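TIR domain-containing adapter molecule 1 (Homo sapiens, PDB 4BSX) serves as an adaptor in Toll-like receptor signalling that leads to interferon-beta induction, its N-terminal part forming a helical domain similar in structure to IFIT proteins. Local coordinates at residues R126-S130 with R131-R135; W97-A100 with R101-L105. The protein carries 2 engineered substitutions. All blocks are in the same frame, centred on the assembly; numbering follows the deposited sequence.

In the fold
Interaction 2 comes first along the chain, occupying most of helix 96-108 from its first turn, near the centre of the molecule; interaction 1 follows at the far end of helix 114-130, on the surface, where the chain turns into helix 136-147. Their centres lie about 17 Å apart, yet they meet through the Trp97 ring: Leu128 CD2 packs on Trp97 CZ3 at 3.9 Å, and Arg135 NH2, salt-bridged to Glu138, packs against Trp97 CH2 at 3.4 Å. Three helices that follow one another in the chain are thus joined, since Glu142 of helix 136-147 also binds Trp97 and Arg101. Such stacking of successive helices befits an all-helical domain of IFIT-like, tetratricopeptide-related structure.

Interaction 1: residues R126-S130 with R131-R135; sequences RTLSS and RDDHR
Asp133 N reaches back to Leu128 O at 2.9 Å in a nearly straight bond, and the side chain of the same aspartate is held from two directions. Arg131 and Asp133, two residues apart in the turn, are joined by a salt bridge, with Arg131 NH2 2.7 Å from Asp133 OD2. Arg131 NE donates to the same oxygen at 3.0 Å, so the guanidinium grips side-on, both nitrogens on one atom; Asp133 OD2 receives NE on its anti lone pair, away from the other oxygen. Arg131 CG sits between its own backbone N and carbonyl carbon (chi1 49°), and the extended chain beyond it carries the guanidinium alongside Leu128. Its remaining nitrogen, NH1, pairs with Asp94, which ties the turn to the loop before helix 96-108. The other carboxylate oxygen, Asp133 OD1, accepts from Arg135 N at 2.9 Å, closing an Asx turn just ahead of helix 136-147, where Arg135 holds the N-cap position. An aspartate suits this place because its short side chain can serve a neighbouring cation and a backbone N-H at once.

The backbone here forms a Schellman motif, which ends helix 114-130: besides the bond from Asp133 N, Asp132 N meets Ser129 O at 2.8 Å from above the carbonyl plane. Asp132 is its C-prime residue, with a positive phi (43°) that glycine or asparagine more often supplies. A weak bond from Arg131 N also reaches Leu128 O. Ser130 OG turns back to Thr127 O at 2.8 Å, a compact hydroxyl able to bind the helix's own last turn.

Leu128, buried, packs against Asp133, its CG 3.8 Å from Asp133 CB; its side chain also touches Trp97, Leu136 and Leu139. Thr127 offers CG2 to Arg131 NH1, approaching the guanidinium obliquely, while its hydroxyl is bonded to Glu123 O.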
loop_
_atom_site.group_PDB
_atom_site.type_symbol
_atom_site.label_atom_id
_atom_site.label_comp_id
_atom_site.label_asym_id
_atom_site.label_seq_id
_atom_site.Cartn_x
_atom_site.Cartn_y
_atom_site.Cartn_z
ATOM N N ARG A 126 5.895 13.206 -8.585
ATOM C CA ARG A 126 6.948 13.146 -9.594
ATOM C C ARG A 126 6.665 12.086 -10.631
ATOM O O ARG A 126 6.701 12.352 -11.808
ATOM C CB ARG A 126 8.279 12.860 -8.927
ATOM C CG ARG A 126 9.501 13.183 -9.767
ATOM C CD ARG A 126 10.740 12.924 -8.952
ATOM N NE ARG A 126 10.548 13.469 -7.611
ATOM C CZ ARG A 126 11.135 13.004 -6.519
ATOM N NH1 ARG A 126 11.974 11.984 -6.611
ATOM N NH2 ARG A 126 10.879 13.564 -5.340
ATOM N N THR A 127 6.363 10.879 -10.202
ATOM C CA THR A 127 6.047 9.814 -11.139
ATOM C C THR A 127 4.877 10.180 -12.099
ATOM O O THR A 127 5.046 10.105 -13.310
ATOM C CB THR A 127 5.771 8.528 -10.378
ATOM O OG1 THR A 127 6.963 8.114 -9.722
ATOM C CG2 THR A 127 5.344 7.434 -11.310
ATOM N N LEU A 128 3.721 10.595 -11.575
ATOM C CA LEU A 128 2.582 10.931 -12.429
ATOM C C LEU A 128 2.893 12.126 -13.386
ATOM O O LEU A 128 2.427 12.171 -14.501
ATOM C CB LEU A 128 1.313 11.189 -11.584
ATOM C CG LEU A 128 0.453 9.944 -11.284
ATOM C CD1 LEU A 128 1.162 9.052 -10.299
ATOM C CD2 LEU A 128 -0.942 10.294 -10.810
ATOM N N SER A 129 3.693 13.078 -12.936
ATOM C CA SER A 129 4.097 14.188 -13.772
ATOM C C SER A 129 4.913 13.780 -14.969
ATOM O O SER A 129 4.736 14.308 -16.073
ATOM C CB SER A 129 4.923 15.172 -12.951
ATOM O OG SER A 129 4.047 15.850 -12.071
ATOM N N SER A 130 5.832 12.857 -14.738
ATOM C CA SER A 130 6.784 12.486 -15.719
ATOM C C SER A 130 6.069 11.840 -16.896
ATOM O O SER A 130 6.638 11.708 -17.992
ATOM C CB SER A 130 7.825 11.507 -15.112
ATOM O OG SER A 130 7.271 10.194 -14.945
ATOM N N ARG A 131 4.838 11.393 -16.682
ATOM C CA ARG A 131 4.051 10.893 -17.828
ATOM C C ARG A 131 2.773 11.704 -18.090
ATOM O O ARG A 131 1.825 11.230 -18.779
ATOM C CB ARG A 131 3.694 9.430 -17.655
ATOM C CG ARG A 131 3.103 9.071 -16.308
ATOM C CD ARG A 131 2.597 7.656 -16.363
ATOM N NE ARG A 131 1.533 7.407 -15.403
ATOM C CZ ARG A 131 1.702 6.843 -14.215
ATOM N NH1 ARG A 131 2.910 6.434 -13.811
ATOM N NH2 ARG A 131 0.653 6.669 -13.421
ATOM N N ASP A 132 2.747 12.924 -17.554
ATOM C CA ASP A 132 1.550 13.776 -17.689
ATOM C C ASP A 132 0.226 13.022 -17.461
ATOM O O ASP A 132 -0.693 13.063 -18.303
ATOM C CB ASP A 132 1.543 14.397 -19.090
ATOM C CG ASP A 132 0.838 15.729 -19.128
ATOM O OD1 ASP A 132 -0.035 15.987 -18.252
ATOM O OD2 ASP A 132 1.149 16.511 -20.048
ATOM N N ASP A 133 0.138 12.298 -16.347
ATOM C CA ASP A 133 -1.043 11.497 -16.046
ATOM C C ASP A 133 -2.259 12.443 -15.816
ATOM O O ASP A 133 -2.115 13.483 -15.156
ATOM C CB ASP A 133 -0.759 10.700 -14.772
ATOM C CG ASP A 133 -1.675 9.526 -14.594
ATOM O OD1 ASP A 133 -2.903 9.735 -14.489
ATOM O OD2 ASP A 133 -1.144 8.396 -14.547
ATOM N N HIS A 134 -3.436 12.081 -16.357
ATOM C CA HIS A 134 -4.644 12.919 -16.200
ATOM C C HIS A 134 -5.177 12.859 -14.767
ATOM O O HIS A 134 -6.030 13.636 -14.399
ATOM C CB HIS A 134 -5.770 12.517 -17.156
ATOM C CG HIS A 134 -6.212 11.099 -16.989
ATOM N ND1 HIS A 134 -7.108 10.705 -16.015
ATOM C CD2 HIS A 134 -5.865 9.976 -17.661
ATOM C CE1 HIS A 134 -7.298 9.401 -16.096
ATOM N NE2 HIS A 134 -6.551 8.933 -17.082
ATOM N N ARG A 135 -4.653 11.952 -13.956
ATOM C CA ARG A 135 -5.064 11.904 -12.568
ATOM C C ARG A 135 -4.087 12.678 -11.696
ATOM O O ARG A 135 -4.144 12.593 -10.481
ATOM C CB ARG A 135 -5.166 10.456 -12.084
ATOM C CG ARG A 135 -6.141 9.582 -12.902
ATOM C CD ARG A 135 -6.263 8.189 -12.281
ATOM N NE ARG A 135 -6.686 8.247 -10.866
ATOM C CZ ARG A 135 -6.865 7.181 -10.073
ATOM N NH1 ARG A 135 -6.650 5.956 -10.546
ATOM N NH2 ARG A 135 -7.260 7.327 -8.799
#

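Interaction 2: residues W97-A100 with R101-L105; sequences WAVA and RLYHL
Arg101 lies one helical turn on from Trp97, and the pair forms an i to i+4 side-chain contact along helix 96-108, one of the helices of this all-helical domain. The long arginine chain is extended from CG to NE and runs back past Trp97 O and CD1, bringing its guanidinium to the indole, with Trp97 CE2 over one guanidinium face. The two planes are 61° apart, so this is a tilted approach and no parallel stack. Trp97 NE1 and Arg101 NE, 3.3 Å apart, are both donors and do not bond to each other; Glu142 of helix 136-147 serves both residues, with OE1 salt-bridged to Arg101 NH2 and OE2 accepting from Trp97 NE1.

Ala100, the residue before Arg101, has a small side chain that suits a buried place against Tyr121 of helix 114-130. Its carbonyl accepts from His104 N at 2.9 Å, part of the regular backbone bonding that includes Arg101 N to Trp97 O at 3.0 Å. On another side of the helix, Val99 lies beside the Tyr103 ring, pointing the same way: CG1, anti to its backbone N (chi1 165°), touches Tyr103 CD1 at 3.8 Å, and Val99 O lies at that ring's edge, 3.4 Å from CD1.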
loop_
_atom_site.group_PDB
_atom_site.type_symbol
_atom_site.label_atom_id
_atom_site.label_comp_id
_atom_site.label_asym_id
_atom_site.label_seq_id
_atom_site.Cartn_x
_atom_site.Cartn_y
_atom_site.Cartn_z
ATOM N N TRP A 97 1.750 5.502 -5.935
ATOM C CA TRP A 97 0.540 6.089 -5.363
ATOM C C TRP A 97 0.045 5.149 -4.261
ATOM O O TRP A 97 -0.277 5.558 -3.159
ATOM C CB TRP A 97 -0.536 6.292 -6.446
ATOM C CG TRP A 97 -1.692 7.214 -6.041
ATOM C CD1 TRP A 97 -2.042 7.595 -4.777
ATOM C CD2 TRP A 97 -2.619 7.870 -6.923
ATOM N NE1 TRP A 97 -3.131 8.444 -4.816
ATOM C CE2 TRP A 97 -3.505 8.625 -6.121
ATOM C CE3 TRP A 97 -2.785 7.892 -8.316
ATOM C CZ2 TRP A 97 -4.550 9.391 -6.667
ATOM C CZ3 TRP A 97 -3.829 8.634 -8.854
ATOM C CH2 TRP A 97 -4.688 9.385 -8.033
ATOM N N ALA A 98 -0.019 3.875 -4.602
ATOM C CA ALA A 98 -0.320 2.832 -3.656
ATOM C C ALA A 98 0.630 2.917 -2.472
ATOM O O ALA A 98 0.225 2.860 -1.314
ATOM C CB ALA A 98 -0.187 1.485 -4.342
ATOM N N VAL A 99 1.914 3.063 -2.758
ATOM C CA VAL A 99 2.897 3.165 -1.687
ATOM C C VAL A 99 2.623 4.403 -0.806
ATOM O O VAL A 99 2.605 4.279 0.422
ATOM C CB VAL A 99 4.349 3.069 -2.221
ATOM C CG1 VAL A 99 5.372 3.541 -1.179
ATOM C CG2 VAL A 99 4.662 1.627 -2.651
ATOM N N ALA A 100 2.403 5.576 -1.402
ATOM C CA ALA A 100 1.961 6.766 -0.631
ATOM C C ALA A 100 0.741 6.501 0.325
ATOM O O ALA A 100 0.714 6.927 1.486
ATOM C CB ALA A 100 1.613 7.898 -1.608
ATOM N N ARG A 101 -0.265 5.805 -0.201
ATOM C CA ARG A 101 -1.462 5.494 0.533
ATOM C C ARG A 101 -1.134 4.546 1.746
ATOM O O ARG A 101 -1.533 4.776 2.905
ATOM C CB ARG A 101 -2.450 4.885 -0.447
ATOM C CG ARG A 101 -3.223 5.945 -1.232
ATOM C CD ARG A 101 -4.261 5.385 -2.226
ATOM N NE ARG A 101 -4.986 6.502 -2.849
ATOM C CZ ARG A 101 -5.962 6.373 -3.745
ATOM N NH1 ARG A 101 -6.349 5.165 -4.134
ATOM N NH2 ARG A 101 -6.554 7.460 -4.258
ATOM N N LEU A 102 -0.377 3.498 1.459
ATOM C CA LEU A 102 0.158 2.631 2.466
ATOM C C LEU A 102 0.943 3.408 3.529
ATOM O O LEU A 102 0.737 3.215 4.717
ATOM C CB LEU A 102 1.018 1.559 1.823
ATOM C CG LEU A 102 0.265 0.564 0.930
ATOM C CD1 LEU A 102 1.271 -0.454 0.424
ATOM C CD2 LEU A 102 -0.916 -0.122 1.646
ATOM N N TYR A 103 1.818 4.309 3.120
ATOM C CA TYR A 103 2.607 5.015 4.103
ATOM C C TYR A 103 1.770 5.971 4.896
ATOM O O TYR A 103 2.106 6.291 6.058
ATOM C CB TYR A 103 3.794 5.710 3.486
ATOM C CG TYR A 103 5.039 4.836 3.520
ATOM C CD1 TYR A 103 5.172 3.782 2.642
ATOM C CD2 TYR A 103 6.039 5.039 4.447
ATOM C CE1 TYR A 103 6.256 2.981 2.653
ATOM C CE2 TYR A 103 7.157 4.220 4.466
ATOM C CZ TYR A 103 7.256 3.192 3.561
ATOM O OH TYR A 103 8.348 2.353 3.536
ATOM N N HIS A 104 0.670 6.431 4.297
ATOM C CA HIS A 104 -0.194 7.285 5.046
ATOM C C HIS A 104 -0.792 6.514 6.241
ATOM O O HIS A 104 -0.780 7.007 7.358
ATOM C CB HIS A 104 -1.299 7.840 4.175
ATOM C CG HIS A 104 -2.382 8.468 4.962
ATOM N ND1 HIS A 104 -2.175 9.597 5.727
ATOM C CD2 HIS A 104 -3.672 8.106 5.152
ATOM C CE1 HIS A 104 -3.306 9.926 6.327
ATOM N NE2 HIS A 104 -4.230 9.034 5.999
ATOM N N LEU A 105 -1.320 5.317 5.986
ATOM C CA LEU A 105 -1.876 4.470 7.040
ATOM C C LEU A 105 -0.793 4.116 8.057
ATOM O O LEU A 105 -1.032 4.203 9.279
ATOM C CB LEU A 105 -2.552 3.199 6.472
ATOM C CG LEU A 105 -3.597 3.528 5.377
ATOM C CD1 LEU A 105 -4.157 2.282 4.621
ATOM C CD2 LEU A 105 -4.704 4.341 5.951
#